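Local coordinates for cell division control protein 45 cdc45 putative (Entamoeba histolytica, PDB 6CC2) that probably supports DNA replication as the Cdc45 component of the Cdc45-MCM-GINS helicase, at residues S179-R184 / C209-S214; I296-I301 / L322-G327. All blocks are in the same frame, centred on the assembly; numbering follows the deposited sequence.

Contact 1. Residues S179-R184 / C209-S214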
loop_
_atom_site.group_PDB
_atom_site.type_symbol
_atom_site.label_atom_id
_atom_site.label_comp_id
_atom_site.label_asym_id
_atom_site.label_seq_id
_atom_site.Cartn_x
_atom_site.Cartn_y
_atom_site.Cartn_z
ATOM N N SER A 179 -3.813 -12.227 -4.079
ATOM C CA SER A 179 -5.052 -12.867 -3.660
ATOM C C SER A 179 -5.527 -12.264 -2.344
ATOM O O SER A 179 -5.323 -11.068 -2.080
ATOM C CB SER A 179 -4.839 -14.374 -3.565
ATOM O OG SER A 179 -6.088 -15.055 -3.396
ATOM N N GLU A 180 -6.122 -13.093 -1.489
ATOM C CA GLU A 180 -6.803 -12.602 -0.296
ATOM C C GLU A 180 -5.918 -11.754 0.611
ATOM O O GLU A 180 -4.753 -12.072 0.878
ATOM C CB GLU A 180 -7.344 -13.800 0.491
ATOM C CG GLU A 180 -8.332 -13.456 1.568
ATOM C CD GLU A 180 -9.069 -14.683 2.053
ATOM O OE1 GLU A 180 -8.395 -15.700 2.320
ATOM O OE2 GLU A 180 -10.315 -14.634 2.140
ATOM N N SER A 181 -6.510 -10.681 1.133
ATOM C CA SER A 181 -5.839 -9.799 2.095
ATOM C C SER A 181 -5.287 -10.599 3.263
ATOM O O SER A 181 -5.922 -11.541 3.724
ATOM C CB SER A 181 -6.864 -8.764 2.590
ATOM O OG SER A 181 -6.714 -8.439 3.940
ATOM N N VAL A 182 -4.098 -10.219 3.734
ATOM C CA VAL A 182 -3.506 -10.936 4.867
ATOM C C VAL A 182 -4.272 -10.639 6.156
ATOM O O VAL A 182 -4.375 -11.497 7.062
ATOM C CB VAL A 182 -2.005 -10.640 5.013
ATOM C CG1 VAL A 182 -1.238 -11.209 3.813
ATOM C CG2 VAL A 182 -1.726 -9.117 5.150
ATOM N N GLY A 183 -4.812 -9.442 6.289
ATOM C CA GLY A 183 -5.709 -9.164 7.401
ATOM C C GLY A 183 -6.960 -10.011 7.381
ATOM O O GLY A 183 -7.465 -10.414 8.437
ATOM N N ARG A 184 -7.470 -10.313 6.188
ATOM C CA ARG A 184 -8.640 -11.166 6.071
ATOM C C ARG A 184 -8.344 -12.582 6.565
ATOM O O ARG A 184 -9.198 -13.224 7.190
ATOM C CB ARG A 184 -9.108 -11.185 4.612
ATOM C CG ARG A 184 -10.138 -12.197 4.302
ATOM C CD ARG A 184 -11.484 -11.884 4.956
ATOM N NE ARG A 184 -12.535 -12.732 4.398
ATOM C CZ ARG A 184 -13.295 -12.400 3.356
ATOM N NH1 ARG A 184 -13.147 -11.222 2.764
ATOM N NH2 ARG A 184 -14.213 -13.240 2.916
ATOM N N CYS A 209 -9.154 -2.244 1.810
ATOM C CA CYS A 209 -9.049 -0.934 1.191
ATOM C C CYS A 209 -7.602 -0.642 0.778
ATOM O O CYS A 209 -7.363 -0.076 -0.297
ATOM C CB CYS A 209 -9.536 0.155 2.146
ATOM S SG CYS A 209 -11.313 0.172 2.369
ATOM N N ASP A 210 -6.634 -1.011 1.626
ATOM C CA ASP A 210 -5.215 -0.851 1.267
ATOM C C ASP A 210 -4.895 -1.607 -0.020
ATOM O O ASP A 210 -4.220 -1.083 -0.918
ATOM C CB ASP A 210 -4.327 -1.333 2.414
ATOM C CG ASP A 210 -2.846 -1.275 2.064
ATOM O OD1 ASP A 210 -2.382 -0.202 1.611
ATOM O OD2 ASP A 210 -2.133 -2.309 2.252
ATOM N N GLN A 211 -5.357 -2.859 -0.129
ATOM C CA GLN A 211 -5.122 -3.604 -1.373
ATOM C C GLN A 211 -5.675 -2.865 -2.585
ATOM O O GLN A 211 -5.041 -2.827 -3.650
ATOM C CB GLN A 211 -5.768 -4.979 -1.304
ATOM C CG GLN A 211 -5.053 -5.986 -0.439
ATOM C CD GLN A 211 -5.675 -7.351 -0.631
ATOM O OE1 GLN A 211 -6.879 -7.524 -0.460
ATOM N NE2 GLN A 211 -4.853 -8.320 -1.031
ATOM N N TYR A 212 -6.872 -2.304 -2.473
ATOM C CA TYR A 212 -7.480 -1.640 -3.630
ATOM C C TYR A 212 -6.751 -0.343 -3.949
ATOM O O TYR A 212 -6.426 -0.071 -5.113
ATOM C CB TYR A 212 -8.982 -1.398 -3.372
ATOM C CG TYR A 212 -9.709 -0.746 -4.508
ATOM C CD1 TYR A 212 -9.988 -1.437 -5.697
ATOM C CD2 TYR A 212 -10.121 0.584 -4.418
ATOM C CE1 TYR A 212 -10.657 -0.837 -6.739
ATOM C CE2 TYR A 212 -10.806 1.197 -5.462
ATOM C CZ TYR A 212 -11.064 0.490 -6.622
ATOM O OH TYR A 212 -11.724 1.105 -7.661
ATOM N N ILE A 213 -6.481 0.493 -2.929
ATOM C CA ILE A 213 -5.698 1.708 -3.132
ATOM C C ILE A 213 -4.364 1.393 -3.796
ATOM O O ILE A 213 -3.884 2.143 -4.661
ATOM C CB ILE A 213 -5.478 2.423 -1.779
ATOM C CG1 ILE A 213 -6.779 3.013 -1.287
ATOM C CG2 ILE A 213 -4.410 3.498 -1.908
ATOM C CD1 ILE A 213 -6.751 3.460 0.199
ATOM N N SER A 214 -3.722 0.298 -3.357
ATOM C CA SER A 214 -2.383 -0.053 -3.809
ATOM C C SER A 214 -2.369 -0.731 -5.175
ATOM O O SER A 214 -1.284 -1.117 -5.642
ATOM C CB SER A 214 -1.714 -0.962 -2.773
ATOM O OG SER A 214 -1.527 -0.277 -1.552
HETATM O O HOH W 1 -8.548 -9.524 -1.123
#
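Gln211 reaches from the last turn of helix 199-213 to the loop that leads into helix 182-192, where its amide lies against Ser179 and Ser181. One residue earlier, Asp210 points elsewhere, its OD2 accepting from the backbone N of Asp34, the same residue whose carboxylate holds the start of the opposing helix. Gln211 itself makes the crossing: CG stands anti to the carbonyl carbon (chi1 -75°) and the chain then runs out extended, which carries both ends of the amide to the loop backbone. Gln211 NE2 donates to Ser179 O at 3.0 Å, almost in line with the carbonyl bond (C=O...N 172°) and nearly in the plane of the glutamine amide. Gln211 OE1 rests on Ser181 CB at 3.3 Å and accepts from a water, 2.7 Å away, which in turn takes the N-H of Ser181. A single amide thus bonds a carbonyl directly and an N-H through a water, which settles its orientation. At the helix end, Ser214 OG bonds back to Asp210 O at 2.9 Å.

Across the contact, Ser181 is the N-cap of helix 182-192, its OG accepting from Arg184 N at 3.0 Å. Asp34, on helix 33-48, also bonds Ser181 OG and Val182 N. Cys209 and Ile213 pack on helix 354-364 and Tyr212 on helix 219-233, so helix 199-213 touches all three neighbours.

Contact 2. Residues I296-I301 / L322-G327; sequences IADMGI and LLKMEG
Lys324, on helix 315-331, lies over Asp298 and Met299 where helix 288-298 finishes in a Schellman motif, an example of one helix covering the C-terminal end of another. The motif turns on Gly300, whose phi is positive at 75°. Gly300 N bonds to Ala297 O at 2.9 Å, and a weak bond joins Ile301 N to Ile296 O.

The nonpolar part of the contact is made by aliphatic chains. Met299 is a selenomethionine, and its CG meets Lys324 CB at 3.8 Å, while Lys324 CG touches the Met299 backbone at CA. The two chains run antiparallel alongside one another. The bend at the last torsion of Met299 (chi3 -62°) turns the terminal CE away from residues 322-327; the side chain as a whole also packs on Phe321 and Tyr328 of the same helix 315-331. Ile301, just past the turn, packs on Met317 and Phe321 of that helix.

The charged part is looser. A bend at chi2 (-65°) folds the lysine chain back over the helix end, roughly perpendicular to the Asp298 side chain. Lys324 NZ and Asp298 OD2 form a long salt bridge of 3.9 Å. That oxygen's stronger partner is Tyr328 OH, by a hydrogen bond that helps hold the carboxylate against helix 315-331. The ammonium group near the C-terminal end of helix 288-298, where carbonyls point outward, would probably be mildly favourable.

The backbone approach to Asp298 is one of proximity and not of bonding: Lys324 NZ stands 3.5 Å from Asp298 O at a poor angle, whereas the neighbouring methylene, Lys324 CE, comes within 3.2 Å of that carbonyl oxygen.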
loop_
_atom_site.group_PDB
_atom_site.type_symbol
_atom_site.label_atom_id
_atom_site.label_comp_id
_atom_site.label_asym_id
_atom_site.label_seq_id
_atom_site.Cartn_x
_atom_site.Cartn_y
_atom_site.Cartn_z
ATOM N N ILE A 296 -15.293 22.581 -13.080
ATOM C CA ILE A 296 -15.976 22.966 -11.852
ATOM C C ILE A 296 -17.144 23.889 -12.173
ATOM O O ILE A 296 -18.237 23.760 -11.609
ATOM C CB ILE A 296 -14.994 23.623 -10.877
ATOM C CG1 ILE A 296 -13.846 22.676 -10.500
ATOM C CG2 ILE A 296 -15.740 24.079 -9.606
ATOM C CD1 ILE A 296 -14.298 21.377 -9.867
ATOM N N ALA A 297 -16.931 24.834 -13.092
ATOM C CA ALA A 297 -17.998 25.739 -13.510
ATOM C C ALA A 297 -19.122 24.987 -14.212
ATOM O O ALA A 297 -20.298 25.348 -14.063
ATOM C CB ALA A 297 -17.429 26.829 -14.410
ATOM N N ASP A 298 -18.786 23.948 -14.973
ATOM C CA ASP A 298 -19.804 23.139 -15.625
ATOM C C ASP A 298 -20.742 22.483 -14.621
ATOM O O ASP A 298 -21.899 22.199 -14.953
ATOM C CB ASP A 298 -19.141 22.054 -16.482
ATOM C CG ASP A 298 -20.126 21.365 -17.413
ATOM O OD1 ASP A 298 -20.350 21.885 -18.526
ATOM O OD2 ASP A 298 -20.680 20.309 -17.034
HETATM N N MSE A 299 -20.263 22.210 -13.411
HETATM C CA MSE A 299 -21.101 21.607 -12.381
HETATM C C MSE A 299 -22.008 22.641 -11.718
HETATM O O MSE A 299 -22.907 22.291 -10.946
HETATM C CB MSE A 299 -20.235 20.922 -11.323
HETATM C CG MSE A 299 -19.442 19.774 -11.870
HETATM SE SE MSE A 299 -18.559 18.783 -10.439
HETATM C CE MSE A 299 -17.440 20.159 -9.770
ATOM N N GLY A 300 -21.770 23.912 -12.034
ATOM C CA GLY A 300 -22.507 24.993 -11.412
ATOM C C GLY A 300 -22.092 25.289 -9.997
ATOM O O GLY A 300 -22.891 25.828 -9.221
ATOM N N ILE A 301 -20.861 24.957 -9.630
ATOM C CA ILE A 301 -20.353 25.171 -8.280
ATOM C C ILE A 301 -19.319 26.291 -8.324
ATOM O O ILE A 301 -18.301 26.156 -9.015
ATOM C CB ILE A 301 -19.741 23.888 -7.705
ATOM C CG1 ILE A 301 -20.791 22.772 -7.673
ATOM C CG2 ILE A 301 -19.168 24.137 -6.317
ATOM C CD1 ILE A 301 -20.224 21.403 -7.336
ATOM N N LEU A 322 -22.603 15.497 -6.812
ATOM C CA LEU A 322 -22.909 14.080 -6.956
ATOM C C LEU A 322 -23.647 13.801 -8.260
ATOM O O LEU A 322 -23.324 12.849 -8.982
ATOM C CB LEU A 322 -23.744 13.606 -5.768
ATOM C CG LEU A 322 -24.433 12.246 -5.888
ATOM C CD1 LEU A 322 -23.426 11.132 -6.119
ATOM C CD2 LEU A 322 -25.276 11.959 -4.645
ATOM N N LEU A 323 -24.653 14.608 -8.576
ATOM C CA LEU A 323 -25.420 14.358 -9.795
ATOM C C LEU A 323 -24.552 14.543 -11.032
ATOM O O LEU A 323 -24.621 13.742 -11.971
ATOM C CB LEU A 323 -26.622 15.287 -9.849
ATOM C CG LEU A 323 -27.548 15.116 -11.059
ATOM C CD1 LEU A 323 -28.030 13.677 -11.147
ATOM C CD2 LEU A 323 -28.735 16.077 -10.982
ATOM N N LYS A 324 -23.734 15.596 -11.054
ATOM C CA LYS A 324 -22.862 15.838 -12.192
ATOM C C LYS A 324 -21.827 14.733 -12.343
ATOM O O LYS A 324 -21.566 14.277 -13.467
ATOM C CB LYS A 324 -22.182 17.201 -12.038
ATOM C CG LYS A 324 -23.117 18.394 -12.317
ATOM C CD LYS A 324 -23.552 18.396 -13.763
ATOM C CE LYS A 324 -23.939 19.798 -14.239
ATOM N NZ LYS A 324 -24.321 19.799 -15.665
HETATM N N MSE A 325 -21.248 14.270 -11.229
HETATM C CA MSE A 325 -20.215 13.245 -11.265
HETATM C C MSE A 325 -20.781 11.905 -11.713
HETATM O O MSE A 325 -20.099 11.129 -12.391
HETATM C CB MSE A 325 -19.545 13.109 -9.909
HETATM C CG MSE A 325 -18.518 14.181 -9.610
HETATM SE SE MSE A 325 -16.956 14.102 -10.806
HETATM C CE MSE A 325 -16.350 12.314 -10.398
ATOM N N GLU A 326 -22.026 11.621 -11.330
ATOM C CA GLU A 326 -22.696 10.436 -11.839
ATOM C C GLU A 326 -22.698 10.439 -13.361
ATOM O O GLU A 326 -22.325 9.443 -13.991
ATOM C CB GLU A 326 -24.119 10.356 -11.286
ATOM C CG GLU A 326 -24.188 9.950 -9.818
ATOM C CD GLU A 326 -25.612 9.853 -9.295
ATOM O OE1 GLU A 326 -26.558 10.006 -10.098
ATOM O OE2 GLU A 326 -25.785 9.624 -8.081
ATOM N N GLY A 327 -23.095 11.568 -13.967
ATOM C CA GLY A 327 -23.078 11.670 -15.418
ATOM C C GLY A 327 -21.674 11.603 -15.989
ATOM O O GLY A 327 -21.413 10.863 -16.941
#

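In the fold
The two contacts follow each other in series along the chain, contact 2 beginning only after contact 1 is complete, and all four segments belong to the Cdc45 homology region. They do not touch: their centres are 32 Å apart and their nearest atoms about 12 Å. Contact 1 lies near the middle of the molecule, its centre about 8 Å from that of the chain, against about 31 Å for the centre of contact 2. Contact 1 ties a helix to the loop and N-cap opening another, through a directional amide and a bridging water; contact 2 sets a helix against the end of another, through aliphatic packing and a long charge pair. A bound 1,2-ethanediol, probably from the crystallisation liquor, lies about 5 Å from the Ser179 side chain.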